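Local atomic coordinates of N-acetylglucosamine-6-phosphate deacetylase (PDB entry 1O12), a protein that probably hydrolyses the acetamide of N-acetylglucosamine-6-phosphate, a step of amino-sugar metabolism, using one divalent metal cation per subunit. Residues G291-E296 against G302-F307. Numbering follows the deposited sequence.
Sequences GVPRLE and GSTLFF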
loop_
_atom_site.group_PDB
_atom_site.type_symbol
_atom_site.label_atom_id
_atom_site.label_comp_id
_atom_site.label_asym_id
_atom_site.label_seq_id
_atom_site.Cartn_x
_atom_site.Cartn_y
_atom_site.Cartn_z
ATOM N N GLY A 291 -6.189 -28.876 4.522
ATOM C CA GLY A 291 -7.151 -27.801 4.686
ATOM C C GLY A 291 -7.170 -26.803 3.557
ATOM O O GLY A 291 -8.107 -26.014 3.443
ATOM N N VAL A 292 -6.138 -26.825 2.724
ATOM C CA VAL A 292 -6.060 -25.907 1.603
ATOM C C VAL A 292 -6.678 -26.538 0.361
ATOM O O VAL A 292 -6.140 -27.487 -0.213
ATOM C CB VAL A 292 -4.611 -25.525 1.301
ATOM C CG1 VAL A 292 -4.570 -24.476 0.183
ATOM C CG2 VAL A 292 -3.939 -25.020 2.573
ATOM N N PRO A 293 -7.840 -26.029 -0.054
ATOM C CA PRO A 293 -8.456 -26.604 -1.242
ATOM C C PRO A 293 -7.977 -25.890 -2.501
ATOM O O PRO A 293 -7.961 -24.656 -2.571
ATOM C CB PRO A 293 -9.950 -26.404 -0.982
ATOM C CG PRO A 293 -9.979 -25.073 -0.287
ATOM C CD PRO A 293 -8.770 -25.124 0.647
ATOM N N ARG A 294 -7.555 -26.669 -3.484
ATOM C CA ARG A 294 -7.123 -26.097 -4.750
ATOM C C ARG A 294 -7.521 -26.952 -5.960
ATOM O O ARG A 294 -7.821 -28.138 -5.839
ATOM C CB ARG A 294 -5.610 -25.811 -4.730
ATOM C CG ARG A 294 -4.735 -26.795 -3.962
ATOM C CD ARG A 294 -3.617 -26.097 -3.098
ATOM N NE ARG A 294 -3.031 -24.915 -3.733
ATOM C CZ ARG A 294 -2.224 -24.035 -3.134
ATOM N NH1 ARG A 294 -1.868 -24.185 -1.856
ATOM N NH2 ARG A 294 -1.808 -22.964 -3.806
ATOM N N LEU A 295 -7.603 -26.311 -7.118
ATOM C CA LEU A 295 -7.914 -27.013 -8.358
ATOM C C LEU A 295 -6.689 -27.870 -8.627
ATOM O O LEU A 295 -5.653 -27.708 -7.981
ATOM C CB LEU A 295 -8.091 -26.031 -9.527
ATOM C CG LEU A 295 -9.236 -25.036 -9.419
ATOM C CD1 LEU A 295 -9.434 -24.344 -10.772
ATOM C CD2 LEU A 295 -10.518 -25.772 -8.984
ATOM N N GLU A 296 -6.795 -28.765 -9.593
ATOM C CA GLU A 296 -5.674 -29.633 -9.932
ATOM C C GLU A 296 -4.470 -28.797 -10.382
ATOM O O GLU A 296 -3.320 -29.113 -10.060
ATOM C CB GLU A 296 -6.116 -30.613 -11.024
ATOM C CG GLU A 296 -7.356 -31.462 -10.620
ATOM C CD GLU A 296 -8.415 -31.552 -11.736
ATOM O OE1 GLU A 296 -8.090 -32.088 -12.828
ATOM O OE2 GLU A 296 -9.570 -31.085 -11.520
ATOM N N GLY A 302 -11.315 -21.470 -2.850
ATOM C CA GLY A 302 -12.070 -21.151 -1.648
ATOM C C GLY A 302 -11.197 -21.419 -0.430
ATOM O O GLY A 302 -9.976 -21.338 -0.536
ATOM N N SER A 303 -11.803 -21.743 0.711
ATOM C CA SER A 303 -11.043 -22.047 1.928
ATOM C C SER A 303 -11.829 -22.993 2.822
ATOM O O SER A 303 -12.974 -23.347 2.532
ATOM C CB SER A 303 -10.768 -20.776 2.749
ATOM O OG SER A 303 -11.879 -20.460 3.590
ATOM N N THR A 304 -11.210 -23.393 3.921
ATOM C CA THR A 304 -11.888 -24.253 4.897
ATOM C C THR A 304 -11.860 -23.489 6.232
ATOM O O THR A 304 -12.031 -24.047 7.303
ATOM C CB THR A 304 -11.197 -25.639 5.035
ATOM O OG1 THR A 304 -9.850 -25.472 5.494
ATOM C CG2 THR A 304 -11.183 -26.343 3.690
ATOM N N LEU A 305 -11.669 -22.180 6.119
ATOM C CA LEU A 305 -11.588 -21.270 7.245
ATOM C C LEU A 305 -12.930 -21.084 7.961
ATOM O O LEU A 305 -13.907 -20.714 7.324
ATOM C CB LEU A 305 -11.087 -19.924 6.719
ATOM C CG LEU A 305 -10.859 -18.796 7.725
ATOM C CD1 LEU A 305 -9.792 -19.191 8.712
ATOM C CD2 LEU A 305 -10.463 -17.548 6.979
ATOM N N PHE A 306 -12.987 -21.359 9.266
ATOM C CA PHE A 306 -14.219 -21.141 10.035
ATOM C C PHE A 306 -14.216 -19.661 10.401
ATOM O O PHE A 306 -13.160 -19.105 10.690
ATOM C CB PHE A 306 -14.261 -21.975 11.322
ATOM C CG PHE A 306 -14.587 -23.432 11.109
ATOM C CD1 PHE A 306 -15.156 -23.877 9.924
ATOM C CD2 PHE A 306 -14.348 -24.368 12.125
ATOM C CE1 PHE A 306 -15.481 -25.222 9.750
ATOM C CE2 PHE A 306 -14.674 -25.720 11.948
ATOM C CZ PHE A 306 -15.239 -26.139 10.764
ATOM N N PHE A 307 -15.376 -19.012 10.394
ATOM C CA PHE A 307 -15.385 -17.595 10.693
ATOM C C PHE A 307 -14.656 -17.313 11.990
ATOM O O PHE A 307 -13.839 -16.391 12.082
ATOM C CB PHE A 307 -16.794 -17.042 10.774
ATOM C CG PHE A 307 -16.837 -15.553 10.605
ATOM C CD1 PHE A 307 -16.610 -14.711 11.689
ATOM C CD2 PHE A 307 -17.003 -14.995 9.339
ATOM C CE1 PHE A 307 -16.541 -13.334 11.504
ATOM C CE2 PHE A 307 -16.940 -13.627 9.132
ATOM C CZ PHE A 307 -16.706 -12.788 10.214
HETATM O O HOH W 1 -8.302 -22.718 3.736
#
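Thr-304 donates its hydroxyl to the backbone carbonyl of Gly-291, with OG1 2.7 Å from that O. The C=O...OG1 angle of 123° and a donor lying in the carbonyl plane place the bond on a lone pair. A chi1 of 61° sets OG1 between the backbone N and the carbonyl carbon of Thr-304, with CG2 anti to that carbon. The methyl also approaches the acceptor, Thr-304 CG2 lying 3.1 Å from Gly-291 O. A water adds a second link: it accepts from Thr-304 N at 3.0 Å and gives a weak bond to Gly-291 O.

Pro-293 supplies van der Waals packing against backbone atoms and the Thr-304 methyl. Its CG and CD atoms rest against the backbone of Gly-302 and Ser-303, CG being 3.7 Å from Gly-302 O, while CD comes within 4.1 Å of Thr-304 CG2.

Behind this shell, Ser-303 OG accepts from Leu-305 N (3.1 Å, N-H...O angle 158°), forming an ST turn, and also hydrogen-bonds to Thr-266 O, which ties the turn to the loop after strand 262-265. The start of 302-307 borders the predicted active site: Gly-302, a predicted substrate-binding residue, lies next to Asp-267, the predicted proton donor/acceptor, and Ser-303 is close to His-244, another predicted substrate residue.

Strand 292-294 is an outer strand of a three-stranded antiparallel sheet, where Pro-293 packs on Val-286 and Val-288 of strand 285-289 and shares a backbone hydrogen bond with Ala-301, just before Gly-302. From Thr-304 the chain continues to Phe-306, the N-cap of helix 307-318, against which the Leu-305 side chain packs.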